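Side-chain contacts in DNA polymerase III subunit beta (PDB 4TRT), which probably encircles DNA as a ring-shaped head-to-tail homodimer, tethering DNA polymerases and other proteins to the template and so making replication processive: residues L96-G101 against F105-G110; R286-G291 against R295-L300. All coordinates share one frame; numbering follows the deposited sequence.

Contact 1 (L96-G101 against F105-G110); sequences LSVRSG and FKLQTG
Leu96, Ser97 and Val98 run antiparallel to Leu107, Lys106 and Phe105; the strand directions are 157° apart and the axes come within 4.6 Å. Two reciprocal pairs of backbone bonds hold the strands: Leu96 N to Leu107 O and Leu107 N to Leu96 O, each 2.8 Å, then Val98 with Phe105. Between them Ser97 and Lys106 form the non-hydrogen-bonded pair. Leu96, Val98, Phe105 and Leu107 share a face buried under Phe75 and Ile78 of helix 72-81, so apolar residues suit it; Val98 CG2 meets Leu107 CD1 at 4.0 Å, and Val98 also touches Val87 and Leu89 of the adjacent strand. On the other face the lysine chain bends at CB-CG (chi2 -64°), and Lys106 NZ donates to Ser97 OG at 3.1 Å. The small serine leaves room for that chain, whose CD passes 3.2 Å from Ser97 OG. Arg99 NH2 also lies 3.1 Å from Lys106 NZ, a close approach of like charges probably eased by acids: Asp104 pairs with the lysine and Glu90 with Arg99 NH1. The whole is a beta hairpin of the N-terminal clamp domain, whose outer strand pairs with a strand of the second subunit, as in sliding clamps.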
# COMPACT_ATOMS: atom_id res chain seq x y z
N LEU A 96 -2.85 5.36 -32.95
CA LEU A 96 -2.18 4.10 -32.65
C LEU A 96 -3.20 3.04 -32.22
O LEU A 96 -3.91 3.21 -31.21
CB LEU A 96 -1.16 4.26 -31.53
CG LEU A 96 -0.40 2.97 -31.17
CD1 LEU A 96 0.60 2.69 -32.28
CD2 LEU A 96 0.28 3.06 -29.81
N SER A 97 -3.26 1.94 -32.96
CA SER A 97 -4.11 0.82 -32.59
C SER A 97 -3.30 -0.18 -31.75
O SER A 97 -2.14 -0.48 -32.08
CB SER A 97 -4.68 0.16 -33.83
OG SER A 97 -5.58 1.05 -34.46
N VAL A 98 -3.89 -0.66 -30.66
CA VAL A 98 -3.22 -1.61 -29.77
C VAL A 98 -4.19 -2.78 -29.60
O VAL A 98 -5.31 -2.60 -29.07
CB VAL A 98 -2.90 -0.98 -28.40
CG1 VAL A 98 -2.07 -1.93 -27.55
CG2 VAL A 98 -2.21 0.37 -28.55
N ARG A 99 -3.81 -3.95 -30.12
CA ARG A 99 -4.72 -5.08 -30.28
C ARG A 99 -4.15 -6.35 -29.68
O ARG A 99 -2.96 -6.63 -29.82
CB ARG A 99 -4.98 -5.39 -31.77
CG ARG A 99 -5.76 -4.32 -32.50
CD ARG A 99 -6.14 -4.79 -33.89
NE ARG A 99 -6.76 -3.69 -34.62
CZ ARG A 99 -6.16 -2.91 -35.52
NH1 ARG A 99 -4.90 -3.10 -35.87
NH2 ARG A 99 -6.86 -1.94 -36.09
N SER A 100 -5.03 -7.10 -29.03
CA SER A 100 -4.72 -8.46 -28.60
C SER A 100 -6.06 -9.19 -28.42
O SER A 100 -6.93 -8.72 -27.69
CB SER A 100 -3.94 -8.46 -27.28
OG SER A 100 -3.56 -9.79 -26.96
N GLY A 101 -6.22 -10.30 -29.14
CA GLY A 101 -7.46 -11.07 -29.15
C GLY A 101 -8.68 -10.20 -29.43
O GLY A 101 -8.76 -9.56 -30.47
N PHE A 105 -7.78 -1.25 -28.92
CA PHE A 105 -7.67 0.06 -28.30
C PHE A 105 -7.08 1.03 -29.32
O PHE A 105 -6.21 0.65 -30.08
CB PHE A 105 -6.80 -0.03 -27.03
CG PHE A 105 -7.51 -0.63 -25.85
CD1 PHE A 105 -7.79 -1.98 -25.81
CD2 PHE A 105 -7.93 0.16 -24.80
CE1 PHE A 105 -8.49 -2.53 -24.74
CE2 PHE A 105 -8.59 -0.38 -23.72
CZ PHE A 105 -8.89 -1.72 -23.70
N LYS A 106 -7.58 2.26 -29.35
CA LYS A 106 -7.03 3.31 -30.21
C LYS A 106 -6.58 4.47 -29.34
O LYS A 106 -7.37 4.96 -28.54
CB LYS A 106 -8.08 3.87 -31.18
CG LYS A 106 -8.94 2.87 -31.93
CD LYS A 106 -8.15 1.99 -32.87
CE LYS A 106 -9.10 1.26 -33.80
NZ LYS A 106 -8.47 0.06 -34.41
N LEU A 107 -5.33 4.90 -29.48
CA LEU A 107 -4.83 6.11 -28.82
C LEU A 107 -4.51 7.19 -29.85
O LEU A 107 -3.85 6.92 -30.87
CB LEU A 107 -3.54 5.83 -28.05
CG LEU A 107 -3.52 5.07 -26.75
CD1 LEU A 107 -3.90 3.63 -27.05
CD2 LEU A 107 -2.13 5.15 -26.13
N GLN A 108 -4.96 8.41 -29.59
CA GLN A 108 -4.53 9.57 -30.36
C GLN A 108 -3.04 9.82 -30.13
O GLN A 108 -2.60 9.84 -28.99
CB GLN A 108 -5.33 10.81 -29.97
CG GLN A 108 -6.74 10.79 -30.52
CD GLN A 108 -6.80 10.81 -32.04
OE1 GLN A 108 -6.36 11.77 -32.69
NE2 GLN A 108 -7.36 9.75 -32.62
N THR A 109 -2.28 9.96 -31.20
CA THR A 109 -0.85 10.24 -31.10
C THR A 109 -0.64 11.75 -31.07
O THR A 109 -1.52 12.51 -31.45
CB THR A 109 -0.09 9.66 -32.30
OG1 THR A 109 -0.68 10.16 -33.50
CG2 THR A 109 -0.17 8.14 -32.31
N GLY A 110 0.55 12.17 -30.65
CA GLY A 110 0.86 13.59 -30.48
C GLY A 110 1.79 14.13 -31.54
O GLY A 110 2.00 13.53 -32.60

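Contact 2 (R286-G291 against R295-L300); sequences RLAAEG and RAQDTL
Arg286 faces Thr299 and reaches diagonally to Gln297 in an antiparallel beta hairpin of the C-terminal clamp domain. Its CB is 4.1 Å from Thr299 OG1. Leaving trans to its own amide nitrogen (chi1 -168°), Arg286 CG comes closer, 3.6 Å from Thr299 OG1. Arg286 CD then reaches Gln297 CD at 4.0 Å, and the bend at chi3 (75°) turns the guanidinium over the amide. The two planes, 25° apart, stack, with Gln297 NE2 over the guanidinium centre, 3.5 Å from Arg286 CZ. Gln297 NE2 is also the nearest neighbour of Arg286 NE and of Arg286 NH1, the latter at 3.5 Å; this is a stack and not a hydrogen bond, since NE2 and NH1 are both donors. Arg286 NH2 is left to form a salt bridge with Glu277 on the adjacent strand. Ala288, paired with Gln297, suits the foot of the glutamine chain, where its methyl meets Gln297 CG. The opposite face carries Leu287, Ala289, Ala296 and Asp298 toward helix 254-265 and nearby loops; the small alanines fit close to that layer, and the buried carboxylate of Asp298 is paired with Arg263. Arg295 NH1 bridges to Glu95 of the second subunit, while Glu290 CG rests 3.7 Å from Arg295 CB.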
# COMPACT_ATOMS: atom_id res chain seq x y z
N ARG A 286 21.97 -2.13 26.33
CA ARG A 286 20.64 -1.65 26.66
C ARG A 286 20.32 -0.44 25.80
O ARG A 286 21.12 0.50 25.69
CB ARG A 286 20.56 -1.28 28.13
CG ARG A 286 19.14 -1.06 28.60
CD ARG A 286 19.10 -0.46 29.98
NE ARG A 286 19.46 0.95 29.95
CZ ARG A 286 19.58 1.71 31.04
NH1 ARG A 286 19.38 1.19 32.25
NH2 ARG A 286 19.90 2.99 30.91
N LEU A 287 19.15 -0.47 25.19
CA LEU A 287 18.64 0.67 24.43
C LEU A 287 17.55 1.32 25.25
O LEU A 287 16.72 0.61 25.82
CB LEU A 287 18.07 0.18 23.11
CG LEU A 287 19.09 -0.59 22.29
CD1 LEU A 287 18.40 -1.11 21.05
CD2 LEU A 287 20.26 0.31 21.92
N ALA A 288 17.56 2.66 25.33
CA ALA A 288 16.56 3.40 26.11
C ALA A 288 16.10 4.64 25.36
O ALA A 288 16.89 5.30 24.67
CB ALA A 288 17.12 3.81 27.47
N ALA A 289 14.82 4.94 25.49
CA ALA A 289 14.26 6.18 25.00
C ALA A 289 13.14 6.60 25.91
O ALA A 289 12.54 5.77 26.62
CB ALA A 289 13.78 6.03 23.55
N GLU A 290 12.85 7.89 25.89
CA GLU A 290 11.88 8.46 26.81
C GLU A 290 11.30 9.71 26.20
O GLU A 290 12.00 10.45 25.51
CB GLU A 290 12.55 8.78 28.14
CG GLU A 290 11.60 9.29 29.20
CD GLU A 290 12.22 9.34 30.58
OE1 GLU A 290 13.41 8.97 30.72
OE2 GLU A 290 11.53 9.77 31.53
N GLY A 291 10.01 9.93 26.44
CA GLY A 291 9.30 11.08 25.91
C GLY A 291 8.06 11.37 26.72
O GLY A 291 7.92 10.89 27.85
N ARG A 295 8.38 5.70 28.60
CA ARG A 295 9.81 5.37 28.44
C ARG A 295 9.94 3.89 28.12
O ARG A 295 9.09 3.08 28.54
CB ARG A 295 10.57 5.75 29.71
CG ARG A 295 10.50 4.74 30.84
CD ARG A 295 10.55 5.36 32.25
NE ARG A 295 10.94 4.36 33.26
CZ ARG A 295 10.49 4.32 34.51
NH1 ARG A 295 9.60 5.21 34.96
NH2 ARG A 295 10.92 3.37 35.34
N ALA A 296 10.98 3.53 27.36
CA ALA A 296 11.19 2.17 26.89
C ALA A 296 12.63 1.79 27.12
O ALA A 296 13.51 2.61 26.87
CB ALA A 296 10.90 2.07 25.40
N GLN A 297 12.85 0.53 27.50
CA GLN A 297 14.18 -0.06 27.51
C GLN A 297 14.13 -1.47 26.95
O GLN A 297 13.19 -2.22 27.23
CB GLN A 297 14.72 -0.16 28.94
CG GLN A 297 15.01 1.19 29.59
CD GLN A 297 15.55 1.07 31.01
OE1 GLN A 297 15.44 0.01 31.64
NE2 GLN A 297 16.12 2.16 31.52
N ASP A 298 15.14 -1.82 26.15
CA ASP A 298 15.33 -3.19 25.68
C ASP A 298 16.78 -3.60 25.90
O ASP A 298 17.69 -2.79 25.68
CB ASP A 298 14.96 -3.30 24.20
CG ASP A 298 14.49 -4.69 23.81
OD1 ASP A 298 14.55 -5.63 24.64
OD2 ASP A 298 14.06 -4.84 22.65
N THR A 299 17.00 -4.83 26.35
CA THR A 299 18.36 -5.29 26.69
C THR A 299 18.73 -6.51 25.85
O THR A 299 17.95 -7.47 25.78
CB THR A 299 18.50 -5.61 28.19
OG1 THR A 299 18.13 -4.47 28.97
CG2 THR A 299 19.93 -6.03 28.57
N LEU A 300 19.90 -6.44 25.20
CA LEU A 300 20.40 -7.51 24.33
C LEU A 300 21.74 -8.04 24.85
O LEU A 300 22.58 -7.26 25.28
CB LEU A 300 20.62 -6.99 22.90
CG LEU A 300 19.42 -6.47 22.11
CD1 LEU A 300 19.88 -5.81 20.82
CD2 LEU A 300 18.45 -7.60 21.83

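Contact 1 comes first along the chain, in the N-terminal domain, and contact 2 follows in the C-terminal domain; they belong to separate antiparallel sheets. Their centres are 60 Å apart and their nearest atoms about 52 Å, on opposite sides of the chain's centre, so within one subunit they do not touch. Across the dimer they do meet: each hairpin offers its second strand, 103-108 or 294-301, as a sheet edge, and Phe105 and Lys106 pack on Ala296 and Arg295 of the second subunit. The sheets therefore continue from one subunit to the next. Complementary edges on opposite sides of each subunit are consistent with head-to-tail closure of the ring.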